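Local coordinates for protein CG8862 (Drosophila melanogaster, PDB 3ISM) that probably cleaves DNA and RNA as a magnesium-dependent mitochondrial endonuclease of the DNA/RNA non-specific family, and is captured here with its protein inhibitor, at residues B[34-39]-B[115-120]; B[50-55]-B[155-160]; B[101-106]-B[121-126]; B[135-140]-B[190-195]. One frame throughout, in Å; residues are numbered along the deposited sequence. Where two conformers were deposited one is given.

Contact 1: B[34-39]-B[115-120]; sequences RSHSDY and CDETFY
The turn of the β-hairpin formed by strands 33-35 and 40-44 lays S37 and Y39 against E117, in the segment that leads on from helix 112-116. The turn itself is closed by H36 N donating to Y39 O. The E117 carboxylate takes two bonds from S37. S37 N gives a bond to OE1 of E117 (2.8 Å), reaching it on the syn side but 25° out of the carboxylate plane. S37 OG donates to the syn lone pair of E117 OE2 at 2.7 Å. A water also donates to E117 OE1, so the buried carboxylate is well supplied and its rotation is held. Y39 has CG between backbone N and carbonyl carbon (chi1 70°), and its hydroxyl OH donates to E117 O at 2.6 Å from above the carbonyl plane. T118 CG2 packs on Y39 CE2 at 3.9 Å. H36 CE1 touches Y120 CD2 at 3.7 Å, but the near-parallel rings are slid apart and barely overlap. T118 OG1 turns back to C115 O. D38 makes a salt bridge with R18 and a hydrogen bond with H108. The turn thus rests on the segment that follows helix 112-116; Y39 also touches N123, just before strand 124-127.

Contact 2: B[50-55]-B[155-160]; sequences PHWVFE and YVCTGP
V53 pairs with T158 and E55 with V156, each as an antiparallel hydrogen-bonded pair, with the non-hydrogen-bonded pair F54-C157 between them. Four backbone bonds result. V53 N reaches T158 O at 2.9 Å and T158 N returns to V53 O at 3.1 Å. E55 N and V156 O are 2.9 Å apart, and V156 N donates back to E55 O. Weaker CA-H...O contacts fill the gaps, such as C157 CA to V53 O at 3.3 Å.

Aromatic and sulfur contacts lie on the face of F54 and C157. F54 CE1 packs on C157 CB at 3.5 Å, and Y155 CB meets the edge of the F54 ring. C157 SG has its first torsion at -175°, which sets it beside both the W52 and F54 rings, oblique to each, with W52 CB at 3.8 Å. The other face mixes V53 and V156 with the polar E55 and T158. One water donates to E55 OE1 and to V156 O and accepts from T158 OG1, so it joins both strands. E55 OE2 is bound by H108 and N107, and T158 OG1 by K192. At the far end a second water bridges H51 O and P160 O, and P160 CG rests against P50 O at 3.1 Å. There H51 and W52 both face S42, a classic β-bulge.

The pair lies in the middle of the large mixed sheet, between strands 40-44 and 189-197. V156 and T158 touch helix 136-146. On the F54 and C157 side, F239 and F240 cover the sheet.

Contact 3: B[101-106]-B[121-126]; sequences HMAAAG and LSNMAP
H101 and M124 form an antiparallel non-hydrogen-bonded pair between strands 98-101 and 124-127, and N123 secures the chain just beyond. H101 is the predicted proton acceptor. It ends the Asp-Arg-Gly-His signature of this His-Me finger nuclease family, and its side chain lies about 4 Å from a bound magnesium ion. Both ends of the N123 side chain and its carbonyl O are bonded. Its carbonyl O accepts from M102 N at 2.9 Å, in an almost linear C=O...N arrangement. The side-chain amide then pairs with both backbone polar groups of A103. OD1 of N123 takes A103 N at 3.0 Å, in the carbonyl plane on a lone pair (C=O...N angle 114°). ND2 of N123 gives to A103 O at 2.9 Å, with that oxygen close to the amide plane. The other ND2 partner is T118 O. CG lies opposite the backbone N (chi1 -179°), which extends the amide to A103. With a leucine here, A103 N and O and T118 O would probably lose their partners, and the loop after H101 could shift. M124 CE sits over the centre of the H101 ring, a CH-pi contact 3.6 Å from the ring centroid, with SD over the same ring. M102 CE meets A125 CB at 4.0 Å. F119 meets the H101 ring edge-to-face. M102, A103 and N123 rest on strand 49-57, while M124 touches helix 89-92.

Contact 4: B[135-140]-B[190-195]; sequences DAWNTL and FYKVIV
W137 and L140 both hold CG opposite the backbone N (chi1 -173° and 178°), and this sends the two side chains from helix 136-146 down onto strand 189-197. K192 comes the other way, extended until its last torsion bends at -69°. It slides past L140 antiparallel, with K192 CD 3.8 Å from L140 CD2. The outer rim of the indole does most of the touching. W137 CH2 meets F190 CB at 3.5 Å. Y191 O lies at the ring edge, in the ring plane, 3.8 Å from W137 CH2. W137 CZ2 is 3.9 Å from K192 CE. The F190 ring turns an edge toward the face of the W137 six-membered ring, their centroids 5.7 Å apart. Replacing W137 by an alanine would probably open a gap beside F190 CB and the K192 methylenes and remove the edge-to-face partner of F190.

Polar links are few. One water accepts from K192 NZ at 2.9 Å and, more weakly, from W137 NE1. K192 NZ also donates to T158 OG1 on the adjacent strand. The K192 side chain packs against E141, a magnesium-binding residue in this protein. The contact is thus apolar along the indole and the lysine methylenes, while the buried ammonium is held by a hydroxyl and a water. Its charge may help balance the acidic side chain of the metal site.

How the contacts relate
Contacts 1, 2 and 4 share the large mixed sheet. Contact 1 is at its 33-35 edge, contact 2 pairs strands 49-57 and 153-161, and contact 4 sets helix 136-146 on strand 189-197. Contact 3 lies against this sheet, nested in the chain loop closed by contact 2; its centre is about 9 to 12 Å from the others. Contacts 1 and 4 are farthest apart, about 19 Å between centres. Segments of contact 1 alternate with those of 2 and 3, and those of 2 with 4; contact 3 closes before contact 4 opens. T118-N123 ties contacts 1 and 3, T158-K192 contacts 2 and 4. They set the predicted catalytic histidine, and helix 136-146 with magnesium ligand E141, against the sheet.

Contact 1: B[34-39]-B[115-120]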
loop_
_atom_site.group_PDB
_atom_site.type_symbol
_atom_site.label_atom_id
_atom_site.label_comp_id
_atom_site.label_asym_id
_atom_site.label_seq_id
_atom_site.Cartn_x
_atom_site.Cartn_y
_atom_site.Cartn_z
ATOM N N ARG B 34 3.685 10.128 15.028
ATOM C CA ARG B 34 3.963 10.021 16.453
ATOM C C ARG B 34 5.368 10.509 16.774
ATOM O O ARG B 34 6.305 10.281 16.016
ATOM C CB ARG B 34 3.796 8.577 16.920
ATOM C CG ARG B 34 2.339 8.143 17.135
ATOM C CD ARG B 34 2.228 6.664 17.506
ATOM N NE ARG B 34 2.886 6.366 18.778
ATOM C CZ ARG B 34 4.078 5.784 18.898
ATOM N NH1 ARG B 34 4.760 5.413 17.820
ATOM N NH2 ARG B 34 4.588 5.559 20.102
ATOM N N SER B 35 5.508 11.185 17.903
ATOM C CA SER B 35 6.785 11.762 18.302
ATOM C C SER B 35 7.386 10.996 19.468
ATOM O O SER B 35 6.693 10.700 20.432
ATOM C CB SER B 35 6.599 13.229 18.706
ATOM O OG SER B 35 5.902 13.959 17.711
ATOM N N HIS B 36 8.667 10.682 19.369
ATOM C CA HIS B 36 9.403 10.188 20.511
ATOM C C HIS B 36 10.331 11.318 20.954
ATOM O O HIS B 36 10.259 12.435 20.427
ATOM C CB HIS B 36 10.133 8.878 20.178
ATOM C CG HIS B 36 9.198 7.743 19.903
ATOM N ND1 HIS B 36 8.696 6.934 20.902
ATOM C CD2 HIS B 36 8.617 7.325 18.752
ATOM C CE1 HIS B 36 7.871 6.047 20.375
ATOM N NE2 HIS B 36 7.799 6.267 19.072
ATOM N N SER B 37 11.170 11.040 21.939
ATOM C CA SER B 37 12.080 12.030 22.476
ATOM C C SER B 37 13.125 12.552 21.494
ATOM O O SER B 37 13.589 13.680 21.646
ATOM C CB SER B 37 12.784 11.479 23.708
ATOM O OG SER B 37 11.850 10.967 24.644
ATOM N N ASP B 38 13.512 11.745 20.509
ATOM C CA ASP B 38 14.599 12.143 19.601
ATOM C C ASP B 38 14.412 11.659 18.165
ATOM O O ASP B 38 15.334 11.738 17.358
ATOM C CB ASP B 38 15.969 11.707 20.148
ATOM C CG ASP B 38 17.132 12.524 19.567
ATOM O OD1 ASP B 38 17.002 13.763 19.448
ATOM O OD2 ASP B 38 18.192 11.930 19.247
ATOM N N TYR B 39 13.219 11.166 17.844
ATOM C CA TYR B 39 12.846 10.912 16.448
ATOM C C TYR B 39 11.344 11.055 16.246
ATOM O O TYR B 39 10.586 11.128 17.217
ATOM C CB TYR B 39 13.366 9.560 15.933
ATOM C CG TYR B 39 12.717 8.300 16.492
ATOM C CD1 TYR B 39 11.833 7.557 15.719
ATOM C CD2 TYR B 39 13.033 7.822 17.760
ATOM C CE1 TYR B 39 11.264 6.392 16.200
ATOM C CE2 TYR B 39 12.470 6.651 18.248
ATOM C CZ TYR B 39 11.590 5.944 17.466
ATOM O OH TYR B 39 11.011 4.776 17.935
ATOM N N CYS B 115 17.477 6.040 23.236
ATOM C CA CYS B 115 17.870 4.776 22.633
ATOM C C CYS B 115 16.794 3.709 22.864
ATOM O O CYS B 115 16.401 3.005 21.925
ATOM C CB CYS B 115 19.212 4.325 23.233
ATOM S SG CYS B 115 19.940 2.868 22.444
ATOM N N ASP B 116 16.321 3.608 24.113
ATOM C CA ASP B 116 15.231 2.690 24.489
ATOM C C ASP B 116 14.046 2.803 23.546
ATOM O O ASP B 116 13.476 1.796 23.110
ATOM C CB ASP B 116 14.737 2.975 25.915
ATOM C CG ASP B 116 15.648 2.403 26.984
ATOM O OD1 ASP B 116 16.383 1.443 26.690
ATOM O OD2 ASP B 116 15.618 2.907 28.130
ATOM N N GLU B 117 13.666 4.040 23.245
ATOM C CA GLU B 117 12.511 4.301 22.395
ATOM C C GLU B 117 12.653 3.809 20.939
ATOM O O GLU B 117 11.649 3.657 20.239
ATOM C CB GLU B 117 12.150 5.793 22.430
ATOM C CG GLU B 117 11.540 6.301 23.753
ATOM C CD GLU B 117 11.626 7.827 23.874
ATOM O OE1 GLU B 117 11.930 8.489 22.856
ATOM O OE2 GLU B 117 11.417 8.372 24.981
ATOM N N THR B 118 13.875 3.562 20.468
ATOM C CA THR B 118 14.040 2.991 19.122
ATOM C C THR B 118 13.709 1.497 19.100
ATOM O O THR B 118 13.585 0.899 18.032
ATOM C CB THR B 118 15.466 3.203 18.551
ATOM O OG1 THR B 118 16.417 2.430 19.305
ATOM C CG2 THR B 118 15.857 4.679 18.614
ATOM N N PHE B 119 13.544 0.890 20.270
ATOM C CA PHE B 119 13.226 -0.541 20.325
ATOM C C PHE B 119 11.728 -0.906 20.335
ATOM O O PHE B 119 11.374 -2.087 20.427
ATOM C CB PHE B 119 13.990 -1.225 21.460
ATOM C CG PHE B 119 15.449 -1.454 21.149
ATOM C CD1 PHE B 119 15.899 -2.713 20.762
ATOM C CD2 PHE B 119 16.370 -0.408 21.227
ATOM C CE1 PHE B 119 17.246 -2.930 20.469
ATOM C CE2 PHE B 119 17.729 -0.619 20.939
ATOM C CZ PHE B 119 18.166 -1.883 20.560
ATOM N N TYR B 120 10.852 0.094 20.210
ATOM C CA TYR B 120 9.436 -0.199 20.013
ATOM C C TYR B 120 9.278 -0.883 18.673
ATOM O O TYR B 120 9.869 -0.441 17.677
ATOM C CB TYR B 120 8.575 1.062 20.047
ATOM C CG TYR B 120 8.357 1.610 21.428
ATOM C CD1 TYR B 120 7.615 0.904 22.367
ATOM C CD2 TYR B 120 8.897 2.843 21.799
ATOM C CE1 TYR B 120 7.417 1.409 23.655
ATOM C CE2 TYR B 120 8.698 3.362 23.073
ATOM C CZ TYR B 120 7.953 2.640 23.993
ATOM O OH TYR B 120 7.756 3.144 25.264
HETATM O O HOH W 1 13.892 8.704 21.056
#

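Contact 2: B[50-55]-B[155-160]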
loop_
_atom_site.group_PDB
_atom_site.type_symbol
_atom_site.label_atom_id
_atom_site.label_comp_id
_atom_site.label_asym_id
_atom_site.label_seq_id
_atom_site.Cartn_x
_atom_site.Cartn_y
_atom_site.Cartn_z
ATOM N N PRO B 50 6.624 1.317 9.950
ATOM C CA PRO B 50 6.491 2.742 9.630
ATOM C C PRO B 50 6.188 3.035 8.148
ATOM O O PRO B 50 6.559 2.258 7.283
ATOM C CB PRO B 50 7.882 3.309 9.973
ATOM C CG PRO B 50 8.480 2.339 10.922
ATOM C CD PRO B 50 7.968 0.992 10.474
ATOM N N HIS B 51 5.507 4.139 7.869
ATOM C CA HIS B 51 5.635 4.764 6.549
ATOM C C HIS B 51 7.043 5.367 6.456
ATOM O O HIS B 51 7.703 5.222 5.454
ATOM C CB HIS B 51 4.638 5.899 6.356
ATOM C CG HIS B 51 3.211 5.458 6.204
ATOM N ND1 HIS B 51 2.762 4.749 5.112
ATOM C CD2 HIS B 51 2.120 5.690 6.981
ATOM C CE1 HIS B 51 1.456 4.549 5.224
ATOM N NE2 HIS B 51 1.044 5.103 6.356
ATOM N N TRP B 52 7.457 6.083 7.501
ATOM C CA TRP B 52 8.753 6.768 7.537
ATOM C C TRP B 52 9.133 7.099 8.977
ATOM O O TRP B 52 8.269 7.130 9.879
ATOM C CB TRP B 52 8.761 8.062 6.682
ATOM C CG TRP B 52 7.654 9.064 6.972
ATOM C CD1 TRP B 52 6.475 9.189 6.302
ATOM C CD2 TRP B 52 7.649 10.097 7.975
ATOM N NE1 TRP B 52 5.718 10.211 6.835
ATOM C CE2 TRP B 52 6.417 10.786 7.862
ATOM C CE3 TRP B 52 8.547 10.493 8.964
ATOM C CZ2 TRP B 52 6.068 11.846 8.706
ATOM C CZ3 TRP B 52 8.195 11.561 9.810
ATOM C CH2 TRP B 52 6.965 12.207 9.678
ATOM N N VAL B 53 10.430 7.307 9.204
ATOM C CA VAL B 53 10.869 7.967 10.422
ATOM C C VAL B 53 11.747 9.165 10.018
ATOM O O VAL B 53 12.281 9.201 8.896
ATOM C CB VAL B 53 11.658 7.030 11.368
ATOM C CG1 VAL B 53 10.820 5.856 11.817
ATOM C CG2 VAL B 53 12.950 6.549 10.700
ATOM N N PHE B 54 11.887 10.127 10.930
ATOM C CA PHE B 54 12.683 11.303 10.667
ATOM C C PHE B 54 13.633 11.573 11.837
ATOM O O PHE B 54 13.264 11.439 13.008
ATOM C CB PHE B 54 11.804 12.534 10.382
ATOM C CG PHE B 54 12.312 13.366 9.244
ATOM C CD1 PHE B 54 11.727 13.268 7.985
ATOM C CD2 PHE B 54 13.426 14.188 9.412
ATOM C CE1 PHE B 54 12.231 14.011 6.909
ATOM C CE2 PHE B 54 13.936 14.923 8.343
ATOM C CZ PHE B 54 13.343 14.827 7.084
ATOM N N GLU B 55 14.862 11.942 11.507
ATOM C CA GLU B 55 15.911 12.135 12.516
ATOM C C GLU B 55 16.708 13.379 12.179
ATOM O O GLU B 55 16.885 13.713 11.013
ATOM C CB GLU B 55 16.853 10.930 12.565
ATOM C CG GLU B 55 16.206 9.580 12.984
ATOM C CD GLU B 55 17.141 8.383 12.724
ATOM O OE1 GLU B 55 17.513 8.155 11.552
ATOM O OE2 GLU B 55 17.505 7.669 13.685
ATOM N N TYR B 155 20.054 15.776 8.527
ATOM C CA TYR B 155 18.642 15.407 8.636
ATOM C C TYR B 155 18.381 14.213 7.742
ATOM O O TYR B 155 18.839 14.175 6.596
ATOM C CB TYR B 155 17.723 16.576 8.256
ATOM C CG TYR B 155 17.848 17.789 9.149
ATOM C CD1 TYR B 155 16.914 18.044 10.148
ATOM C CD2 TYR B 155 18.901 18.682 8.988
ATOM C CE1 TYR B 155 17.027 19.165 10.973
ATOM C CE2 TYR B 155 19.024 19.797 9.806
ATOM C CZ TYR B 155 18.088 20.031 10.789
ATOM O OH TYR B 155 18.229 21.145 11.581
ATOM N N VAL B 156 17.667 13.229 8.264
ATOM C CA VAL B 156 17.485 11.981 7.531
ATOM C C VAL B 156 16.091 11.371 7.704
ATOM O O VAL B 156 15.565 11.268 8.818
ATOM C CB VAL B 156 18.643 10.943 7.825
ATOM C CG1 VAL B 156 18.843 10.758 9.328
ATOM C CG2 VAL B 156 18.392 9.602 7.121
ATOM N N CYS B 157 15.506 11.011 6.569
ATOM C CA CYS B 157 14.260 10.280 6.502
ATOM C C CYS B 157 14.519 8.877 5.972
ATOM O O CYS B 157 15.151 8.699 4.923
ATOM C CB CYS B 157 13.274 10.992 5.576
ATOM S SG CYS B 157 11.629 10.221 5.552
ATOM N N THR B 158 14.030 7.889 6.712
ATOM C CA THR B 158 14.259 6.476 6.438
ATOM C C THR B 158 12.891 5.815 6.333
ATOM O O THR B 158 12.013 6.128 7.128
ATOM C CB THR B 158 15.037 5.821 7.618
ATOM O OG1 THR B 158 16.296 6.491 7.809
ATOM C CG2 THR B 158 15.274 4.338 7.358
ATOM N N GLY B 159 12.695 4.912 5.371
ATOM C CA GLY B 159 11.402 4.225 5.240
ATOM C C GLY B 159 11.401 3.066 4.251
ATOM O O GLY B 159 12.365 2.858 3.533
ATOM N N PRO B 160 10.310 2.282 4.241
ATOM C CA PRO B 160 10.115 1.156 3.344
ATOM C C PRO B 160 9.535 1.529 1.983
ATOM O O PRO B 160 8.871 2.573 1.839
ATOM C CB PRO B 160 9.117 0.292 4.110
ATOM C CG PRO B 160 8.286 1.270 4.873
ATOM C CD PRO B 160 9.211 2.407 5.221
HETATM O O HOH W 2 7.912 4.835 2.867
HETATM O O HOH W 3 15.800 8.604 9.519
#

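Contact 3: B[101-106]-B[121-126]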
loop_
_atom_site.group_PDB
_atom_site.type_symbol
_atom_site.label_atom_id
_atom_site.label_comp_id
_atom_site.label_asym_id
_atom_site.label_seq_id
_atom_site.Cartn_x
_atom_site.Cartn_y
_atom_site.Cartn_z
ATOM N N HIS B 101 15.518 -1.864 12.794
ATOM C CA HIS B 101 15.284 -0.468 13.158
ATOM C C HIS B 101 15.166 0.396 11.901
ATOM O O HIS B 101 16.030 0.321 11.011
ATOM C CB HIS B 101 16.466 0.099 13.936
ATOM C CG HIS B 101 16.577 -0.369 15.349
ATOM N ND1 HIS B 101 17.160 -1.572 15.697
ATOM C CD2 HIS B 101 16.256 0.246 16.513
ATOM C CE1 HIS B 101 17.152 -1.693 17.014
ATOM N NE2 HIS B 101 16.614 -0.602 17.532
ATOM N N MET B 102 14.133 1.235 11.846
ATOM C CA MET B 102 14.138 2.353 10.905
ATOM C C MET B 102 14.988 3.515 11.456
ATOM O O MET B 102 15.945 3.933 10.819
ATOM C CB MET B 102 12.708 2.785 10.527
ATOM C CG MET B 102 11.874 1.709 9.820
ATOM S SD MET B 102 12.494 1.160 8.198
ATOM C CE MET B 102 13.511 -0.263 8.688
ATOM N N ALA B 103 14.639 4.033 12.630
ATOM C CA ALA B 103 15.503 4.949 13.357
ATOM C C ALA B 103 16.464 4.087 14.174
ATOM O O ALA B 103 16.042 3.438 15.144
ATOM C CB ALA B 103 14.684 5.847 14.295
ATOM N N ALA B 104 17.735 4.062 13.768
ATOM C CA ALA B 104 18.751 3.197 14.390
ATOM C C ALA B 104 19.073 3.607 15.823
ATOM O O ALA B 104 19.095 4.795 16.160
ATOM C CB ALA B 104 20.035 3.173 13.549
ATOM N N ALA B 105 19.319 2.610 16.662
ATOM C CA ALA B 105 19.601 2.835 18.075
ATOM C C ALA B 105 20.858 3.694 18.282
ATOM O O ALA B 105 20.939 4.485 19.234
ATOM C CB ALA B 105 19.739 1.506 18.775
ATOM N N GLY B 106 21.817 3.555 17.360
ATOM C CA GLY B 106 23.080 4.290 17.392
ATOM C C GLY B 106 23.002 5.761 17.008
ATOM O O GLY B 106 23.974 6.502 17.148
ATOM N N LEU B 121 8.484 -1.953 18.644
ATOM C CA LEU B 121 8.213 -2.668 17.404
ATOM C C LEU B 121 7.548 -1.817 16.316
ATOM O O LEU B 121 7.554 -2.202 15.150
ATOM C CB LEU B 121 7.373 -3.920 17.669
ATOM C CG LEU B 121 8.145 -4.980 18.457
ATOM C CD1 LEU B 121 7.194 -6.038 18.989
ATOM C CD2 LEU B 121 9.245 -5.603 17.584
ATOM N N SER B 122 6.975 -0.674 16.691
ATOM C CA SER B 122 6.454 0.252 15.691
ATOM C C SER B 122 7.554 0.950 14.895
ATOM O O SER B 122 7.274 1.532 13.850
ATOM C CB SER B 122 5.519 1.279 16.318
ATOM O OG SER B 122 6.156 1.960 17.365
ATOM N N ASN B 123 8.794 0.883 15.392
ATOM C CA ASN B 123 9.958 1.435 14.691
ATOM C C ASN B 123 10.637 0.356 13.835
ATOM O O ASN B 123 11.661 0.606 13.208
ATOM C CB ASN B 123 10.938 2.096 15.685
ATOM C CG ASN B 123 12.180 2.732 14.994
ATOM O OD1 ASN B 123 12.064 3.468 14.007
ATOM N ND2 ASN B 123 13.370 2.441 15.534
ATOM N N MET B 124 10.039 -0.839 13.792
ATOM C CA MET B 124 10.656 -1.988 13.125
ATOM C C MET B 124 9.991 -2.358 11.821
ATOM O O MET B 124 8.780 -2.184 11.654
ATOM C CB MET B 124 10.639 -3.229 14.034
ATOM C CG MET B 124 11.287 -3.025 15.379
ATOM S SD MET B 124 13.046 -2.736 15.209
ATOM C CE MET B 124 13.319 -1.759 16.664
ATOM N N ALA B 125 10.793 -2.888 10.901
ATOM C CA ALA B 125 10.287 -3.582 9.717
ATOM C C ALA B 125 11.125 -4.826 9.474
ATOM O O ALA B 125 12.316 -4.855 9.826
ATOM C CB ALA B 125 10.285 -2.677 8.470
ATOM N N PRO B 126 10.498 -5.878 8.917
ATOM C CA PRO B 126 11.237 -7.098 8.614
ATOM C C PRO B 126 12.345 -6.824 7.618
ATOM O O PRO B 126 12.098 -6.330 6.517
ATOM C CB PRO B 126 10.166 -8.037 8.023
ATOM C CG PRO B 126 8.894 -7.536 8.613
ATOM C CD PRO B 126 9.065 -6.028 8.632
#

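Contact 4: B[135-140]-B[190-195]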
loop_
_atom_site.group_PDB
_atom_site.type_symbol
_atom_site.label_atom_id
_atom_site.label_comp_id
_atom_site.label_asym_id
_atom_site.label_seq_id
_atom_site.Cartn_x
_atom_site.Cartn_y
_atom_site.Cartn_z
ATOM N N ASP B 135 24.678 -5.963 8.054
ATOM C CA ASP B 135 25.839 -5.655 7.226
ATOM C C ASP B 135 25.609 -4.394 6.371
ATOM O O ASP B 135 25.671 -3.273 6.893
ATOM C CB ASP B 135 26.205 -6.882 6.385
ATOM C CG ASP B 135 26.673 -8.053 7.240
ATOM O OD1 ASP B 135 27.849 -8.058 7.669
ATOM O OD2 ASP B 135 25.870 -8.978 7.484
ATOM N N ALA B 136 25.325 -4.585 5.086
ATOM C CA ALA B 136 25.108 -3.489 4.136
ATOM C C ALA B 136 24.233 -2.320 4.654
ATOM O O ALA B 136 24.599 -1.153 4.513
ATOM C CB ALA B 136 24.541 -4.040 2.821
ATOM N N TRP B 137 23.088 -2.625 5.245
ATOM C CA TRP B 137 22.219 -1.561 5.774
ATOM C C TRP B 137 22.878 -0.829 6.952
ATOM O O TRP B 137 22.783 0.394 7.061
ATOM C CB TRP B 137 20.843 -2.121 6.159
ATOM C CG TRP B 137 19.832 -1.079 6.566
ATOM C CD1 TRP B 137 19.322 -0.877 7.817
ATOM C CD2 TRP B 137 19.199 -0.111 5.716
ATOM N NE1 TRP B 137 18.424 0.160 7.803
ATOM C CE2 TRP B 137 18.326 0.644 6.524
ATOM C CE3 TRP B 137 19.280 0.184 4.351
ATOM C CZ2 TRP B 137 17.535 1.681 6.012
ATOM C CZ3 TRP B 137 18.489 1.221 3.840
ATOM C CH2 TRP B 137 17.639 1.956 4.673
ATOM N N ASN B 138 23.546 -1.575 7.830
ATOM C CA ASN B 138 24.338 -0.955 8.900
ATOM C C ASN B 138 25.426 -0.034 8.336
ATOM O O ASN B 138 25.683 1.039 8.886
ATOM C CB ASN B 138 24.953 -2.008 9.832
ATOM C CG ASN B 138 25.907 -1.400 10.856
ATOM O OD1 ASN B 138 27.061 -1.803 10.955
ATOM N ND2 ASN B 138 25.426 -0.432 11.622
ATOM N N THR B 139 26.050 -0.450 7.232
ATOM C CA THR B 139 27.095 0.358 6.585
ATOM C C THR B 139 26.554 1.742 6.189
ATOM O O THR B 139 27.224 2.765 6.403
ATOM C CB THR B 139 27.684 -0.375 5.358
ATOM O OG1 THR B 139 28.137 -1.673 5.767
ATOM C CG2 THR B 139 28.868 0.407 4.745
ATOM N N LEU B 140 25.328 1.763 5.654
ATOM C CA LEU B 140 24.665 3.015 5.306
ATOM C C LEU B 140 24.377 3.840 6.560
ATOM O O LEU B 140 24.672 5.043 6.598
ATOM C CB LEU B 140 23.372 2.759 4.523
ATOM C CG LEU B 140 22.548 3.998 4.123
ATOM C CD1 LEU B 140 23.409 5.046 3.380
ATOM C CD2 LEU B 140 21.304 3.614 3.300
ATOM N N PHE B 190 14.354 -0.405 1.040
ATOM C CA PHE B 190 14.306 0.701 1.988
ATOM C C PHE B 190 15.079 1.894 1.426
ATOM O O PHE B 190 15.957 1.720 0.615
ATOM C CB PHE B 190 14.902 0.280 3.338
ATOM C CG PHE B 190 14.132 -0.803 4.036
ATOM C CD1 PHE B 190 13.078 -0.485 4.885
ATOM C CD2 PHE B 190 14.474 -2.146 3.859
ATOM C CE1 PHE B 190 12.352 -1.491 5.527
ATOM C CE2 PHE B 190 13.764 -3.159 4.506
ATOM C CZ PHE B 190 12.695 -2.831 5.339
ATOM N N TYR B 191 14.758 3.105 1.859
ATOM C CA TYR B 191 15.491 4.291 1.402
ATOM C C TYR B 191 16.001 5.082 2.592
ATOM O O TYR B 191 15.476 4.954 3.694
ATOM C CB TYR B 191 14.602 5.231 0.558
ATOM C CG TYR B 191 13.388 5.730 1.305
ATOM C CD1 TYR B 191 13.476 6.773 2.233
ATOM C CD2 TYR B 191 12.150 5.142 1.097
ATOM C CE1 TYR B 191 12.367 7.193 2.945
ATOM C CE2 TYR B 191 11.031 5.561 1.781
ATOM C CZ TYR B 191 11.148 6.574 2.702
ATOM O OH TYR B 191 10.031 6.962 3.370
ATOM N N LYS B 192 17.000 5.921 2.338
ATOM C CA LYS B 192 17.350 7.026 3.222
ATOM C C LYS B 192 17.514 8.250 2.349
ATOM O O LYS B 192 18.233 8.216 1.354
ATOM C CB LYS B 192 18.648 6.763 3.989
ATOM C CG LYS B 192 18.483 5.795 5.164
ATOM C CD LYS B 192 19.766 5.738 5.984
ATOM C CE LYS B 192 19.693 4.697 7.114
ATOM N NZ LYS B 192 18.740 5.103 8.183
ATOM N N VAL B 193 16.835 9.326 2.718
ATOM C CA VAL B 193 16.984 10.591 2.024
ATOM C C VAL B 193 17.506 11.587 3.049
ATOM O O VAL B 193 16.909 11.759 4.102
ATOM C CB VAL B 193 15.654 11.059 1.341
ATOM C CG1 VAL B 193 15.861 12.413 0.638
ATOM C CG2 VAL B 193 15.177 10.018 0.325
ATOM N N ILE B 194 18.630 12.228 2.720
ATOM C CA ILE B 194 19.496 12.901 3.690
ATOM C C ILE B 194 19.860 14.328 3.240
ATOM O O ILE B 194 20.201 14.545 2.079
ATOM C CB ILE B 194 20.829 12.100 3.832
ATOM C CG1 ILE B 194 20.568 10.611 4.130
ATOM C CG2 ILE B 194 21.753 12.728 4.859
ATOM C CD1 ILE B 194 21.560 9.672 3.443
ATOM N N VAL B 195 19.804 15.294 4.151
ATOM C CA VAL B 195 20.294 16.633 3.856
ATOM C C VAL B 195 21.284 17.053 4.929
ATOM O O VAL B 195 20.959 17.037 6.114
ATOM C CB VAL B 195 19.127 17.673 3.748
ATOM C CG1 VAL B 195 19.630 19.123 3.865
ATOM C CG2 VAL B 195 18.353 17.482 2.456
HETATM O O HOH W 4 18.119 2.552 9.496
#